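Long-range contacts in divalent-cation tolerance protein CutA (PDB 1UMJ), which takes part in resistance toward heavy metals and binds a copper ion at the interface between two trimers: residues P9-A14 with L32-A37; A28-R33 with A53-R58. One frame throughout, in Å; residues are numbered along the deposited sequence.

Both contacts use strand 29-40, which contact 2 (28-33 with 53-58) enters at its N-terminal half and contact 1 (9-14 with 32-37) takes up further on, with Leu-32 and Arg-33 shared. Their centres lie about 13 Å apart. Contact 1 sets the start of helix 11-23 against one face of that strand; contact 2 zips the strand to its hairpin partner 45-57 within the four-stranded antiparallel sheet, closer to the centre of the folded chain. Along the sequence the helix start comes first, then the shared strand, then 53-58. Contact 2 thus joins the sheet within the chain, contact 1 packs a helix on it, and strand 29-40 carries the sheet into neighbouring subunits.

Contact 1. Residues P9-A14 with L32-A37; sequences PDWESA and LREHRA
The first turn of helix 11-23 rests on strand 32-37, with the CA atoms of Trp-11 and Glu-34 8.4 Å apart and those of Ala-14 and Leu-32 7.7 Å apart, a gap filled mainly by the Trp-11 indole, which reaches both side chains and backbone of the strand. The indole carries most of the contact. Its CG stands anti to the carbonyl carbon, which swings the ring across toward the strand. At one end NE1 donates to Glu-34 OE1 at 2.8 Å, with an N-H...O angle of 154°. The acceptor lies in the indole plane, at the ring edge, but the carboxylate is turned 44° against the ring and is met on its anti side, with the donor tilted 26° out of the carboxylate plane. An extended chain beyond CG brings the carboxylate there, and a salt bridge from OE2 to Lys-49 NZ holds its other oxygen. The benzo end of the indole meets Leu-32 obliquely, with CZ3 3.6 Å from CB, the leucine chain and the indole running alongside in opposite senses. Beside it, Ala-14 CB sits 3.8 Å from Leu-32 CD1, a small apolar patch one helical turn further on. Asp-10 N-caps the helix: its OD1 takes Ser-13 N at 2.9 Å nearly along the C-O axis and Ser-13 OG at 2.7 Å from the opposite face of the carboxylate, tying down the turn from which the indole projects. This is the helix after the first strand packing on the sheet of the ferredoxin-like alpha/beta CutA fold. Trp-11 and Ala-14 also touch Val-51 of strand 45-57, and Ala-14 reaches Phe-8 of strand 2-8, placing the helix start over the sheet, while Arg-36 of a neighbouring subunit packs on Trp-11.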
ATOM      1  N   PRO A   9       2.550 -13.474  10.712  1.00 14.52           N
ATOM      2  CA  PRO A   9       1.995 -13.421  12.070  1.00 16.35           C
ATOM      3  C   PRO A   9       2.853 -12.633  13.066  1.00 17.87           C
ATOM      4  O   PRO A   9       2.343 -12.181  14.081  1.00 20.47           O
ATOM      5  CB  PRO A   9       1.896 -14.896  12.461  1.00 14.34           C
ATOM      6  CG  PRO A   9       3.071 -15.448  11.784  1.00 14.18           C
ATOM      7  CD  PRO A   9       3.037 -14.815  10.380  1.00 15.83           C
ATOM      8  N   ASP A  10       4.132 -12.447  12.750  1.00 14.95           N
ATOM      9  CA  ASP A  10       5.039 -11.702  13.595  1.00 17.03           C
ATOM     10  C   ASP A  10       6.280 -11.188  12.890  1.00 18.76           C
ATOM     11  O   ASP A  10       6.556 -11.510  11.733  1.00 17.39           O
ATOM     12  CB  ASP A  10       5.452 -12.540  14.820  1.00 20.37           C
ATOM     13  CG  ASP A  10       5.990 -13.902  14.467  1.00 19.82           C
ATOM     14  OD1 ASP A  10       6.668 -14.116  13.453  1.00 19.56           O
ATOM     15  OD2 ASP A  10       5.750 -14.809  15.286  1.00 26.24           O
ATOM     16  N   TRP A  11       7.016 -10.351  13.605  1.00 14.41           N
ATOM     17  CA  TRP A  11       8.253  -9.762  13.082  1.00 15.27           C
ATOM     18  C   TRP A  11       9.379 -10.779  12.882  1.00 16.06           C
ATOM     19  O   TRP A  11      10.141 -10.688  11.921  1.00 16.54           O
ATOM     20  CB  TRP A  11       8.753  -8.660  13.999  1.00 14.60           C
ATOM     21  CG  TRP A  11       8.057  -7.358  13.862  1.00 13.78           C
ATOM     22  CD1 TRP A  11       7.055  -6.892  14.644  1.00 12.06           C
ATOM     23  CD2 TRP A  11       8.299  -6.354  12.880  1.00 13.79           C
ATOM     24  NE1 TRP A  11       6.645  -5.650  14.219  1.00 16.50           N
ATOM     25  CE2 TRP A  11       7.391  -5.294  13.133  1.00 12.37           C
ATOM     26  CE3 TRP A  11       9.194  -6.239  11.805  1.00 14.46           C
ATOM     27  CZ2 TRP A  11       7.345  -4.121  12.336  1.00 18.42           C
ATOM     28  CZ3 TRP A  11       9.152  -5.079  11.014  1.00 16.44           C
ATOM     29  CH2 TRP A  11       8.229  -4.039  11.286  1.00 17.72           C
ATOM     30  N   GLU A  12       9.506 -11.727  13.804  1.00 19.11           N
ATOM     31  CA  GLU A  12      10.528 -12.762  13.676  1.00 18.03           C
ATOM     32  C   GLU A  12      10.378 -13.524  12.354  1.00 16.85           C
ATOM     33  O   GLU A  12      11.362 -13.694  11.641  1.00 14.78           O
ATOM     34  CB  GLU A  12      10.427 -13.719  14.864  1.00 17.20           C
ATOM     35  CG  GLU A  12      11.401 -14.824  14.795  1.00 22.49           C
ATOM     36  CD  GLU A  12      11.184 -15.843  15.897  1.00 22.39           C
ATOM     37  OE1 GLU A  12      10.353 -15.599  16.795  1.00 25.92           O
ATOM     38  OE2 GLU A  12      11.851 -16.866  15.833  1.00 22.11           O
ATOM     39  N   SER A  13       9.157 -13.944  12.013  1.00 16.60           N
ATOM     40  CA  SER A  13       8.980 -14.691  10.763  1.00 16.18           C
ATOM     41  C   SER A  13       9.099 -13.743   9.565  1.00 11.69           C
ATOM     42  O   SER A  13       9.698 -14.093   8.543  1.00 14.48           O
ATOM     43  CB  SER A  13       7.626 -15.415  10.662  1.00 13.51           C
ATOM     44  OG  SER A  13       6.532 -14.539  10.768  1.00 15.62           O
ATOM     45  N   ALA A  14       8.585 -12.511   9.689  1.00 11.59           N
ATOM     46  CA  ALA A  14       8.678 -11.616   8.535  1.00 13.06           C
ATOM     47  C   ALA A  14      10.149 -11.277   8.177  1.00 14.32           C
ATOM     48  O   ALA A  14      10.535 -11.264   6.997  1.00 12.18           O
ATOM     49  CB  ALA A  14       7.859 -10.294   8.810  1.00 11.56           C
ATOM     50  N   LEU A  32       8.683  -3.501   5.705  1.00 11.39           N
ATOM     51  CA  LEU A  32       7.838  -4.193   6.681  1.00 10.91           C
ATOM     52  C   LEU A  32       7.203  -3.203   7.657  1.00  9.33           C
ATOM     53  O   LEU A  32       7.834  -2.278   8.116  1.00 10.20           O
ATOM     54  CB  LEU A  32       8.635  -5.223   7.500  1.00 11.78           C
ATOM     55  CG  LEU A  32       9.214  -6.443   6.773  1.00 17.54           C
ATOM     56  CD1 LEU A  32       9.949  -7.343   7.756  1.00 16.20           C
ATOM     57  CD2 LEU A  32       8.105  -7.209   6.122  1.00 18.40           C
ATOM     58  N   ARG A  33       5.917  -3.410   7.977  1.00 10.94           N
ATOM     59  CA  ARG A  33       5.315  -2.553   8.999  1.00  9.52           C
ATOM     60  C   ARG A  33       4.114  -3.281   9.597  1.00 10.01           C
ATOM     61  O   ARG A  33       3.413  -4.030   8.913  1.00 10.47           O
ATOM     62  CB  ARG A  33       4.872  -1.191   8.424  1.00 14.09           C
ATOM     63  CG  ARG A  33       3.508  -1.119   7.733  1.00 20.13           C
ATOM     64  CD  ARG A  33       3.487  -1.835   6.390  1.00 15.61           C
ATOM     65  NE  ARG A  33       2.174  -1.685   5.728  1.00 18.46           N
ATOM     66  CZ  ARG A  33       1.137  -2.468   6.027  1.00 19.94           C
ATOM     67  NH1 ARG A  33       1.296  -3.396   6.954  1.00 14.63           N
ATOM     68  NH2 ARG A  33      -0.027  -2.342   5.394  1.00 20.68           N
ATOM     69  N   GLU A  34       3.898  -3.038  10.878  1.00 10.64           N
ATOM     70  CA  GLU A  34       2.765  -3.649  11.580  1.00  8.82           C
ATOM     71  C   GLU A  34       1.442  -3.100  11.146  1.00 11.17           C
ATOM     72  O   GLU A  34       1.349  -1.945  10.709  1.00 13.39           O
ATOM     73  CB  GLU A  34       2.875  -3.377  13.101  1.00 15.61           C
ATOM     74  CG  GLU A  34       3.924  -4.164  13.754  1.00 20.45           C
ATOM     75  CD  GLU A  34       3.959  -3.935  15.260  1.00 22.31           C
ATOM     76  OE1 GLU A  34       4.662  -4.705  15.919  1.00 31.02           O
ATOM     77  OE2 GLU A  34       3.302  -2.979  15.762  1.00 27.07           O
ATOM     78  N   HIS A  35       0.408  -3.922  11.269  1.00  7.67           N
ATOM     79  CA  HIS A  35      -0.968  -3.468  11.057  1.00  7.44           C
ATOM     80  C   HIS A  35      -1.853  -4.364  11.937  1.00  9.69           C
ATOM     81  O   HIS A  35      -1.401  -5.406  12.437  1.00 10.82           O
ATOM     82  CB  HIS A  35      -1.358  -3.521   9.562  1.00 10.89           C
ATOM     83  CG  HIS A  35      -1.388  -4.898   8.980  1.00 10.94           C
ATOM     84  ND1 HIS A  35      -0.587  -5.282   7.937  1.00 15.55           N
ATOM     85  CD2 HIS A  35      -2.124  -5.985   9.304  1.00  9.06           C
ATOM     86  CE1 HIS A  35      -0.792  -6.557   7.656  1.00 13.00           C
ATOM     87  NE2 HIS A  35      -1.716  -7.015   8.476  1.00 12.07           N
ATOM     88  N   ARG A  36      -3.098  -3.961  12.115  1.00 10.43           N
ATOM     89  CA  ARG A  36      -4.076  -4.764  12.872  1.00 13.09           C
ATOM     90  C   ARG A  36      -4.939  -5.368  11.810  1.00 14.42           C
ATOM     91  O   ARG A  36      -5.512  -4.661  10.963  1.00 13.91           O
ATOM     92  CB  ARG A  36      -4.890  -3.884  13.835  1.00 12.97           C
ATOM     93  CG  ARG A  36      -4.019  -3.406  14.991  1.00 14.96           C
ATOM     94  CD  ARG A  36      -4.802  -2.610  16.066  1.00 18.27           C
ATOM     95  NE  ARG A  36      -3.968  -2.347  17.262  1.00 28.00           N
ATOM     96  CZ  ARG A  36      -3.517  -3.283  18.113  1.00 26.99           C
ATOM     97  NH1 ARG A  36      -3.793  -4.576  17.934  1.00 28.65           N
ATOM     98  NH2 ARG A  36      -2.816  -2.913  19.190  1.00 32.81           N
ATOM     99  N   ALA A  37      -5.029  -6.691  11.867  1.00 11.43           N
ATOM    100  CA  ALA A  37      -5.776  -7.415  10.886  1.00 10.19           C
ATOM    101  C   ALA A  37      -7.106  -7.879  11.473  1.00 11.89           C
ATOM    102  O   ALA A  37      -7.153  -8.258  12.653  1.00 15.34           O
ATOM    103  CB  ALA A  37      -4.915  -8.657  10.454  1.00 13.39           C
TER

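Contact 2. Residues A28-R33 with A53-R58; sequences ACANLR and AILKTR
Ala-30 and Leu-55 face each other as a non-hydrogen-bonded pair in the antiparallel ladder of strands 29-33 and 53-57, whose axes approach to 4.6 Å at 169°. The ladder joins the two strands of the beta hairpin 29-40/45-57, and strand 29-40 also pairs with a strand of a neighbouring subunit. Ala-30 CB touches Leu-55 CD2 at 3.5 Å, and next along the same face Leu-32 CD2 presses on Ala-53 CB at 3.2 Å, tighter than usual for two methyls. Helix 11-23 covers this apolar side through Val-18, Ala-14 and Trp-11. Asn-31 and Ile-54 form a hydrogen-bonded pair, each backbone N 2.9 Å from the other's O, and Lys-56 N bonds Cys-29 O further along. The opposite face, with Cys-29, Asn-31, Ile-54 and Lys-56, is mixed and polar; partly exposed Ile-54 is its looser point. Lys-56 does not extend outward: bends at chi2 (60°) and chi3 (85°) fold its chain back over the ladder, across the Asn-31 side chain at about a right angle. Its NZ makes a weak bond to Cys-29 O at 3.2 Å. Asn-31 ND2 turns back to its neighbour Ala-30 O, 3.1 Å away, while OD1 is hydrogen-bonded to Tyr-5 OH of a neighbouring subunit. The ladder thus seals one face with methyl groups and gives the other a buried lysine amine, weakly bonded across the strands and lying beside the N-H groups of Asn-31, a setting that may lower its tendency to be protonated.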
ATOM      1  N   ALA A  28      14.438  -7.037  -4.563  1.00 15.01           N
ATOM      2  CA  ALA A  28      15.418  -5.958  -4.418  1.00 15.52           C
ATOM      3  C   ALA A  28      15.306  -5.303  -3.031  1.00 18.19           C
ATOM      4  O   ALA A  28      16.284  -4.769  -2.491  1.00 21.05           O
ATOM      5  CB  ALA A  28      15.210  -4.890  -5.515  1.00 21.71           C
ATOM      6  N   CYS A  29      14.102  -5.298  -2.470  1.00 14.36           N
ATOM      7  CA  CYS A  29      13.922  -4.702  -1.150  1.00 15.78           C
ATOM      8  C   CYS A  29      12.583  -5.065  -0.595  1.00 13.25           C
ATOM      9  O   CYS A  29      11.699  -5.485  -1.323  1.00 12.43           O
ATOM     10  CB  CYS A  29      14.098  -3.197  -1.189  1.00 21.22           C
ATOM     11  SG  CYS A  29      12.893  -2.427  -2.149  1.00 30.35           S
ATOM     12  N   ALA A  30      12.490  -4.954   0.726  1.00 12.66           N
ATOM     13  CA  ALA A  30      11.253  -5.259   1.429  1.00 12.17           C
ATOM     14  C   ALA A  30      11.002  -4.128   2.403  1.00 11.03           C
ATOM     15  O   ALA A  30      11.932  -3.641   3.017  1.00 14.31           O
ATOM     16  CB  ALA A  30      11.403  -6.570   2.186  1.00 15.35           C
ATOM     17  N   ASN A  31       9.722  -3.734   2.555  1.00  9.41           N
ATOM     18  CA  ASN A  31       9.315  -2.716   3.514  1.00 10.60           C
ATOM     19  C   ASN A  31       8.361  -3.459   4.433  1.00 11.67           C
ATOM     20  O   ASN A  31       7.329  -3.978   3.984  1.00 11.13           O
ATOM     21  CB  ASN A  31       8.550  -1.583   2.824  1.00 14.04           C
ATOM     22  CG  ASN A  31       9.441  -0.701   1.949  1.00 15.36           C
ATOM     23  OD1 ASN A  31       8.935   0.145   1.205  1.00 16.73           O
ATOM     24  ND2 ASN A  31      10.777  -0.888   2.041  1.00 12.45           N
ATOM     25  N   LEU A  32       8.683  -3.501   5.705  1.00 11.39           N
ATOM     26  CA  LEU A  32       7.838  -4.193   6.681  1.00 10.91           C
ATOM     27  C   LEU A  32       7.203  -3.203   7.657  1.00  9.33           C
ATOM     28  O   LEU A  32       7.834  -2.278   8.116  1.00 10.20           O
ATOM     29  CB  LEU A  32       8.635  -5.223   7.500  1.00 11.78           C
ATOM     30  CG  LEU A  32       9.214  -6.443   6.773  1.00 17.54           C
ATOM     31  CD1 LEU A  32       9.949  -7.343   7.756  1.00 16.20           C
ATOM     32  CD2 LEU A  32       8.105  -7.209   6.122  1.00 18.40           C
ATOM     33  N   ARG A  33       5.917  -3.410   7.977  1.00 10.94           N
ATOM     34  CA  ARG A  33       5.315  -2.553   8.999  1.00  9.52           C
ATOM     35  C   ARG A  33       4.114  -3.281   9.597  1.00 10.01           C
ATOM     36  O   ARG A  33       3.413  -4.030   8.913  1.00 10.47           O
ATOM     37  CB  ARG A  33       4.872  -1.191   8.424  1.00 14.09           C
ATOM     38  CG  ARG A  33       3.508  -1.119   7.733  1.00 20.13           C
ATOM     39  CD  ARG A  33       3.487  -1.835   6.390  1.00 15.61           C
ATOM     40  NE  ARG A  33       2.174  -1.685   5.728  1.00 18.46           N
ATOM     41  CZ  ARG A  33       1.137  -2.468   6.027  1.00 19.94           C
ATOM     42  NH1 ARG A  33       1.296  -3.396   6.954  1.00 14.63           N
ATOM     43  NH2 ARG A  33      -0.027  -2.342   5.394  1.00 20.68           N
ATOM     44  N   ALA A  53       4.216  -6.993   4.591  1.00 10.20           N
ATOM     45  CA  ALA A  53       5.481  -6.887   3.817  1.00  7.47           C
ATOM     46  C   ALA A  53       5.195  -6.471   2.401  1.00  9.05           C
ATOM     47  O   ALA A  53       4.352  -7.113   1.708  1.00 15.10           O
ATOM     48  CB  ALA A  53       6.183  -8.268   3.775  1.00  9.98           C
ATOM     49  N   ILE A  54       5.841  -5.383   1.984  1.00  8.33           N
ATOM     50  CA  ILE A  54       5.744  -4.863   0.621  1.00 10.58           C
ATOM     51  C   ILE A  54       7.080  -5.225  -0.035  1.00  7.01           C
ATOM     52  O   ILE A  54       8.143  -4.677   0.345  1.00  9.91           O
ATOM     53  CB  ILE A  54       5.586  -3.332   0.639  1.00 10.00           C
ATOM     54  CG1 ILE A  54       4.188  -2.990   1.180  1.00 17.27           C
ATOM     55  CG2 ILE A  54       5.777  -2.766  -0.800  1.00 16.18           C
ATOM     56  CD1 ILE A  54       3.866  -1.565   1.138  1.00 23.87           C
ATOM     57  N   LEU A  55       7.036  -6.110  -1.015  1.00  8.35           N
ATOM     58  CA  LEU A  55       8.240  -6.587  -1.681  1.00 11.46           C
ATOM     59  C   LEU A  55       8.325  -5.960  -3.077  1.00 10.01           C
ATOM     60  O   LEU A  55       7.319  -5.870  -3.764  1.00 12.66           O
ATOM     61  CB  LEU A  55       8.180  -8.101  -1.766  1.00 11.83           C
ATOM     62  CG  LEU A  55       7.781  -8.812  -0.469  1.00  8.17           C
ATOM     63  CD1 LEU A  55       7.719 -10.318  -0.708  1.00 13.01           C
ATOM     64  CD2 LEU A  55       8.832  -8.426   0.688  1.00 11.93           C
ATOM     65  N   LYS A  56       9.525  -5.535  -3.479  1.00  9.47           N
ATOM     66  CA  LYS A  56       9.717  -4.937  -4.804  1.00 10.32           C
ATOM     67  C   LYS A  56      10.639  -5.802  -5.598  1.00 13.68           C
ATOM     68  O   LYS A  56      11.754  -6.057  -5.193  1.00 13.08           O
ATOM     69  CB  LYS A  56      10.307  -3.531  -4.724  1.00 14.38           C
ATOM     70  CG  LYS A  56       9.371  -2.448  -4.166  1.00 17.87           C
ATOM     71  CD  LYS A  56       8.935  -2.765  -2.751  1.00 30.14           C
ATOM     72  CE  LYS A  56       9.955  -2.287  -1.763  1.00 34.16           C
ATOM     73  NZ  LYS A  56       9.824  -3.005  -0.516  1.00 27.17           N
ATOM     74  N   THR A  57      10.151  -6.237  -6.743  1.00 11.91           N
ATOM     75  CA  THR A  57      11.014  -7.063  -7.570  1.00 13.44           C
ATOM     76  C   THR A  57      10.659  -6.956  -9.045  1.00 14.94           C
ATOM     77  O   THR A  57       9.811  -6.150  -9.450  1.00 15.59           O
ATOM     78  CB  THR A  57      10.949  -8.512  -7.078  1.00 14.87           C
ATOM     79  OG1 THR A  57      12.043  -9.264  -7.645  1.00 20.42           O
ATOM     80  CG2 THR A  57       9.670  -9.146  -7.423  1.00 14.83           C
ATOM     81  N   ARG A  58      11.353  -7.756  -9.857  1.00 14.45           N
ATOM     82  CA  ARG A  58      11.088  -7.762 -11.295  1.00 16.47           C
ATOM     83  C   ARG A  58       9.811  -8.547 -11.668  1.00 16.50           C
ATOM     84  O   ARG A  58       9.411  -9.534 -11.033  1.00 17.20           O
ATOM     85  CB  ARG A  58      12.317  -8.347 -12.048  1.00 14.78           C
ATOM     86  CG  ARG A  58      13.640  -7.644 -11.897  1.00 17.79           C
ATOM     87  CD  ARG A  58      14.639  -8.148 -12.960  1.00 25.81           C
ATOM     88  NE  ARG A  58      14.586  -9.592 -13.174  1.00 25.82           N
ATOM     89  CZ  ARG A  58      15.426 -10.461 -12.628  1.00 28.81           C
ATOM     90  NH1 ARG A  58      16.384 -10.025 -11.816  1.00 34.19           N
ATOM     91  NH2 ARG A  58      15.350 -11.763 -12.928  1.00 35.89           N
TER